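Local coordinates for spore germination protein B3 (Bacillus subtilis subsp. subtilis, PDB 3N54) that takes part in the spore germination response to the mixture of L-asparagine, glucose, fructose and potassium ions, as a lipoprotein component of a germinant receptor, at residues A[300-305]-A[327-332]; A[308-311]-A[317-320]. All blocks are in the same frame, centred on the assembly; numbering follows the deposited sequence.

Interaction 1: A[300-305]-A[327-332]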
loop_
_atom_site.group_PDB
_atom_site.type_symbol
_atom_site.label_atom_id
_atom_site.label_comp_id
_atom_site.label_asym_id
_atom_site.label_seq_id
_atom_site.Cartn_x
_atom_site.Cartn_y
_atom_site.Cartn_z
ATOM N N LYS A 300 -13.054 -1.614 -8.589
ATOM C CA LYS A 300 -14.171 -2.370 -8.023
ATOM C C LYS A 300 -13.877 -2.943 -6.631
ATOM O O LYS A 300 -14.221 -4.097 -6.333
ATOM C CB LYS A 300 -14.603 -3.495 -8.978
ATOM C CG LYS A 300 -15.002 -3.021 -10.377
ATOM C CD LYS A 300 -15.415 -4.201 -11.251
ATOM C CE LYS A 300 -15.833 -3.754 -12.639
ATOM N NZ LYS A 300 -16.144 -4.903 -13.534
ATOM N N THR A 301 -13.236 -2.146 -5.784
ATOM C CA THR A 301 -13.023 -2.556 -4.402
ATOM C C THR A 301 -12.914 -1.355 -3.465
ATOM O O THR A 301 -12.583 -0.245 -3.886
ATOM C CB THR A 301 -11.791 -3.473 -4.259
ATOM O OG1 THR A 301 -11.921 -4.247 -3.060
ATOM C CG2 THR A 301 -10.485 -2.670 -4.235
ATOM N N ASP A 302 -13.230 -1.609 -2.199
ATOM C CA ASP A 302 -13.195 -0.624 -1.129
ATOM C C ASP A 302 -11.958 -0.915 -0.280
ATOM O O ASP A 302 -11.984 -1.828 0.550
ATOM C CB ASP A 302 -14.490 -0.718 -0.302
ATOM C CG ASP A 302 -14.358 -0.146 1.117
ATOM O OD1 ASP A 302 -13.477 0.706 1.367
ATOM O OD2 ASP A 302 -15.160 -0.559 1.992
ATOM N N PRO A 303 -10.862 -0.157 -0.497
ATOM C CA PRO A 303 -9.631 -0.369 0.250
ATOM C C PRO A 303 -9.472 0.587 1.434
ATOM O O PRO A 303 -8.362 0.751 1.941
ATOM C CB PRO A 303 -8.560 -0.068 -0.798
ATOM C CG PRO A 303 -9.182 1.030 -1.649
ATOM C CD PRO A 303 -10.686 0.913 -1.500
ATOM N N VAL A 304 -10.564 1.208 1.870
ATOM C CA VAL A 304 -10.499 2.201 2.944
ATOM C C VAL A 304 -11.481 1.908 4.081
ATOM O O VAL A 304 -11.850 2.801 4.846
ATOM C CB VAL A 304 -10.715 3.631 2.387
ATOM C CG1 VAL A 304 -9.504 4.050 1.572
ATOM C CG2 VAL A 304 -11.983 3.702 1.560
ATOM N N PHE A 305 -11.882 0.644 4.187
ATOM C CA PHE A 305 -12.694 0.154 5.298
ATOM C C PHE A 305 -14.044 0.872 5.469
ATOM O O PHE A 305 -14.539 1.009 6.593
ATOM C CB PHE A 305 -11.855 0.209 6.584
ATOM C CG PHE A 305 -10.511 -0.458 6.444
ATOM C CD1 PHE A 305 -9.392 0.269 6.062
ATOM C CD2 PHE A 305 -10.375 -1.822 6.650
ATOM C CE1 PHE A 305 -8.164 -0.347 5.906
ATOM C CE2 PHE A 305 -9.152 -2.445 6.499
ATOM C CZ PHE A 305 -8.045 -1.708 6.125
ATOM N N GLU A 327 -19.528 -5.498 -4.581
ATOM C CA GLU A 327 -20.662 -5.313 -5.493
ATOM C C GLU A 327 -21.543 -4.174 -4.996
ATOM O O GLU A 327 -21.912 -3.287 -5.760
ATOM C CB GLU A 327 -21.480 -6.604 -5.607
ATOM C CG GLU A 327 -22.664 -6.528 -6.586
ATOM C CD GLU A 327 -23.578 -7.758 -6.543
ATOM O OE1 GLU A 327 -24.629 -7.731 -7.221
ATOM O OE2 GLU A 327 -23.254 -8.746 -5.837
ATOM N N ILE A 328 -21.867 -4.201 -3.709
ATOM C CA ILE A 328 -22.686 -3.162 -3.086
ATOM C C ILE A 328 -21.957 -1.822 -3.075
ATOM O O ILE A 328 -22.564 -0.772 -3.304
ATOM C CB ILE A 328 -23.074 -3.547 -1.636
ATOM C CG1 ILE A 328 -24.025 -4.749 -1.631
ATOM C CG2 ILE A 328 -23.719 -2.374 -0.913
ATOM C CD1 ILE A 328 -25.385 -4.478 -2.263
ATOM N N PHE A 329 -20.655 -1.864 -2.797
ATOM C CA PHE A 329 -19.827 -0.657 -2.785
ATOM C C PHE A 329 -19.881 0.062 -4.136
ATOM O O PHE A 329 -19.997 1.282 -4.186
ATOM C CB PHE A 329 -18.377 -1.004 -2.420
ATOM C CG PHE A 329 -17.421 0.149 -2.557
ATOM C CD1 PHE A 329 -17.486 1.226 -1.690
ATOM C CD2 PHE A 329 -16.450 0.148 -3.545
ATOM C CE1 PHE A 329 -16.603 2.284 -1.809
ATOM C CE2 PHE A 329 -15.559 1.201 -3.668
ATOM C CZ PHE A 329 -15.637 2.269 -2.801
ATOM N N SER A 330 -19.799 -0.705 -5.218
ATOM C CA SER A 330 -19.866 -0.156 -6.571
ATOM C C SER A 330 -21.186 0.567 -6.860
ATOM O O SER A 330 -21.208 1.536 -7.616
ATOM C CB SER A 330 -19.660 -1.263 -7.604
ATOM O OG SER A 330 -18.336 -1.754 -7.555
ATOM N N GLU A 331 -22.271 0.091 -6.251
ATOM C CA GLU A 331 -23.604 0.668 -6.427
ATOM C C GLU A 331 -23.915 1.753 -5.402
ATOM O O GLU A 331 -24.976 2.374 -5.463
ATOM C CB GLU A 331 -24.664 -0.424 -6.289
ATOM C CG GLU A 331 -24.509 -1.602 -7.248
ATOM C CD GLU A 331 -25.357 -2.809 -6.846
ATOM O OE1 GLU A 331 -25.216 -3.872 -7.493
ATOM O OE2 GLU A 331 -26.155 -2.700 -5.883
ATOM N N THR A 332 -23.009 1.978 -4.459
ATOM C CA THR A 332 -23.255 2.920 -3.374
ATOM C C THR A 332 -23.151 4.374 -3.835
ATOM O O THR A 332 -22.356 4.699 -4.714
ATOM C CB THR A 332 -22.270 2.664 -2.207
ATOM O OG1 THR A 332 -22.420 1.313 -1.749
ATOM C CG2 THR A 332 -22.523 3.615 -1.056
#
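K300 meets S330 where helix 271-299 gives way to a loop: its CA lies 4.2 Å from S330 OG, and its positive phi (59°) shows that the chain has left the helical course. The serine hydroxyl lies within hydrogen-bonding reach of two carbonyls, Q296 O and D326 O, which must share its single proton. At T301 the backbone makes the contact, the carbonyl O standing 3.3 Å from F329 CE2 at an oblique angle to the ring, while OG1 is hydrogen-bonded to S164 OG and to D326 OD2, the latter on the same helix as F329. D302 follows with a CH-pi contact: its CB sits over one face of the F329 ring, 3.7 Å from the centroid and 6° off the normal. F329 CG is anti to its own backbone N (chi1 173°), which carries the ring out to the loop. Beyond CB, the D302 carboxylate is held by several donors. OD1 accepts from V304 N at 3.0 Å, closing an Asx turn, and OD2 takes W325 NE1 and S307 N. No hydrogen bond joins the two segments directly. F329 also packs on M292 and L295 of helix 271-299, whereas T301 and P303 rest on I184 of strand 177-186, so the loop runs between helix 325-331 and that strand.

Interaction 2: A[308-311]-A[317-320]. With SO4 (sulfate ion), chain J.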
loop_
_atom_site.group_PDB
_atom_site.type_symbol
_atom_site.label_atom_id
_atom_site.label_comp_id
_atom_site.label_asym_id
_atom_site.label_seq_id
_atom_site.Cartn_x
_atom_site.Cartn_y
_atom_site.Cartn_z
ATOM N N ASP A 308 -16.683 -1.120 7.362
ATOM C CA ASP A 308 -16.756 -1.095 8.824
ATOM C C ASP A 308 -17.824 -0.143 9.361
ATOM O O ASP A 308 -18.405 -0.398 10.415
ATOM C CB ASP A 308 -15.391 -0.739 9.426
ATOM C CG ASP A 308 -14.382 -1.865 9.287
ATOM O OD1 ASP A 308 -14.798 -3.031 9.102
ATOM O OD2 ASP A 308 -13.167 -1.584 9.378
ATOM N N HIS A 309 -18.090 0.938 8.639
ATOM C CA HIS A 309 -19.084 1.915 9.084
ATOM C C HIS A 309 -20.514 1.384 8.984
ATOM O O HIS A 309 -21.345 1.707 9.833
ATOM C CB HIS A 309 -18.921 3.232 8.324
ATOM C CG HIS A 309 -17.642 3.937 8.645
ATOM N ND1 HIS A 309 -17.509 4.781 9.726
ATOM C CD2 HIS A 309 -16.426 3.892 8.052
ATOM C CE1 HIS A 309 -16.271 5.241 9.774
ATOM N NE2 HIS A 309 -15.594 4.717 8.768
ATOM N N ILE A 310 -20.801 0.567 7.972
ATOM C CA ILE A 310 -22.131 -0.042 7.872
ATOM C C ILE A 310 -22.260 -1.230 8.832
ATOM O O ILE A 310 -23.367 -1.585 9.228
ATOM C CB ILE A 310 -22.509 -0.456 6.423
ATOM C CG1 ILE A 310 -21.656 -1.615 5.915
ATOM C CG2 ILE A 310 -22.390 0.740 5.474
ATOM C CD1 ILE A 310 -22.110 -2.115 4.568
ATOM N N ARG A 311 -21.135 -1.841 9.201
ATOM C CA ARG A 311 -21.140 -2.924 10.188
ATOM C C ARG A 311 -21.583 -2.403 11.562
ATOM O O ARG A 311 -22.360 -3.052 12.255
ATOM C CB ARG A 311 -19.756 -3.582 10.286
ATOM C CG ARG A 311 -19.634 -4.642 11.381
ATOM C CD ARG A 311 -18.287 -5.366 11.340
ATOM N NE ARG A 311 -17.156 -4.445 11.457
ATOM C CZ ARG A 311 -16.736 -3.885 12.592
ATOM N NH1 ARG A 311 -17.344 -4.132 13.748
ATOM N NH2 ARG A 311 -15.695 -3.058 12.570
ATOM N N TYR A 317 -28.330 -5.360 7.981
ATOM C CA TYR A 317 -28.024 -5.155 6.567
ATOM C C TYR A 317 -26.634 -5.706 6.245
ATOM O O TYR A 317 -26.448 -6.408 5.250
ATOM C CB TYR A 317 -28.103 -3.665 6.214
ATOM C CG TYR A 317 -27.838 -3.351 4.759
ATOM C CD1 TYR A 317 -28.854 -3.439 3.812
ATOM C CD2 TYR A 317 -26.575 -2.955 4.331
ATOM C CE1 TYR A 317 -28.617 -3.147 2.474
ATOM C CE2 TYR A 317 -26.326 -2.662 2.998
ATOM C CZ TYR A 317 -27.349 -2.759 2.075
ATOM O OH TYR A 317 -27.102 -2.467 0.754
ATOM N N TRP A 318 -25.668 -5.392 7.105
ATOM C CA TRP A 318 -24.296 -5.871 6.942
ATOM C C TRP A 318 -24.249 -7.392 6.823
ATOM O O TRP A 318 -23.560 -7.926 5.956
ATOM C CB TRP A 318 -23.419 -5.387 8.106
ATOM C CG TRP A 318 -22.021 -5.927 8.095
ATOM C CD1 TRP A 318 -21.425 -6.674 9.070
ATOM C CD2 TRP A 318 -21.048 -5.777 7.055
ATOM N NE1 TRP A 318 -20.139 -6.988 8.708
ATOM C CE2 TRP A 318 -19.881 -6.451 7.475
ATOM C CE3 TRP A 318 -21.047 -5.136 5.811
ATOM C CZ2 TRP A 318 -18.727 -6.507 6.692
ATOM C CZ3 TRP A 318 -19.897 -5.190 5.034
ATOM C CH2 TRP A 318 -18.753 -5.870 5.479
ATOM N N ASN A 319 -25.011 -8.077 7.674
ATOM C CA ASN A 319 -25.059 -9.541 7.681
ATOM C C ASN A 319 -25.475 -10.142 6.332
ATOM O O ASN A 319 -24.996 -11.209 5.951
ATOM C CB ASN A 319 -26.000 -10.034 8.788
ATOM C CG ASN A 319 -25.910 -11.534 9.015
ATOM O OD1 ASN A 319 -26.919 -12.194 9.257
ATOM N ND2 ASN A 319 -24.700 -12.079 8.935
ATOM N N LYS A 320 -26.358 -9.450 5.617
ATOM C CA LYS A 320 -26.840 -9.905 4.307
ATOM C C LYS A 320 -25.853 -9.624 3.167
ATOM O O LYS A 320 -25.753 -10.416 2.225
ATOM C CB LYS A 320 -28.187 -9.241 3.981
ATOM C CG LYS A 320 -28.833 -9.721 2.673
ATOM C CD LYS A 320 -30.103 -8.938 2.343
ATOM C CE LYS A 320 -30.581 -9.240 0.921
ATOM N NZ LYS A 320 -31.784 -8.436 0.539
HETATM S S SO4 J . -29.961 -2.504 10.736
HETATM O O1 SO4 J . -31.367 -2.892 10.702
HETATM O O2 SO4 J . -29.349 -2.937 9.484
HETATM O O3 SO4 J . -29.844 -1.059 10.905
HETATM O O4 SO4 J . -29.300 -3.157 11.861
#
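I310 and R311 of helix 306-313 meet the indole of W318 from helix 315-321: two consecutive short helices joined by a tight turn, packed through one indole, with the closest CA pair, R311 and W318, only 5.4 Å apart. W318 has CG anti to its backbone N, an extension that brings the indole across to the preceding helix. R311 covers one face of it: CB lies 3.7 Å from the centroid of the five-membered ring and 11° off its normal, a CH-pi contact, while CG and CD continue past CD1 and NE1. With its guanidinium plane 68° from the indole, R311 meets the ring through CB and the methylenes beyond it, and not by a cation-pi stack. NH2 instead reaches D308 OD1 in a long salt bridge of 3.6 Å; that carboxylate oxygen also bonds to Y163 OH.

I310 comes to the six-membered ring obliquely, the two side chains crossing at about a right angle. Its CG1 stands between the backbone N and the carbonyl carbon, with CD1 extended beyond it, and from there both carbons reach W318 CE3, CD1 at 3.4 Å. I310 also touches P238 and F247 of the sheet and W325 of helix 325-331. Without the indole, as with an alanine here, I310 CD1 and the R311 methylenes would probably lose their shared partner, leaving a gap between the two helices.

Beside this packing lies a sulfate, probably picked up from the crystallisation solution, which H314 ND1 and D316 N also bind; Y317 N donates to its O2 at 3.0 Å with an N-H...O angle of 169°.

The two contacts have centres about 12 Å apart and lie on the same side of the chain's centre, within the C-terminal GerAC-like region. Along the chain the order is 300-305, 308-311, 317-320, 327-332, so both segments of interaction 2 fall between those of interaction 1. Consecutive helices 315-321 and 325-331 bring them into direct touch, I328 CG2 packing 3.8 Å from Y317 OH. Both also border strand 245-258, where P245 receives I328 and T332 from interaction 1 and Y317 from interaction 2. The short helices between helix 271-299 and strand 333-342 are thus packed against one another and against the four-stranded sheet.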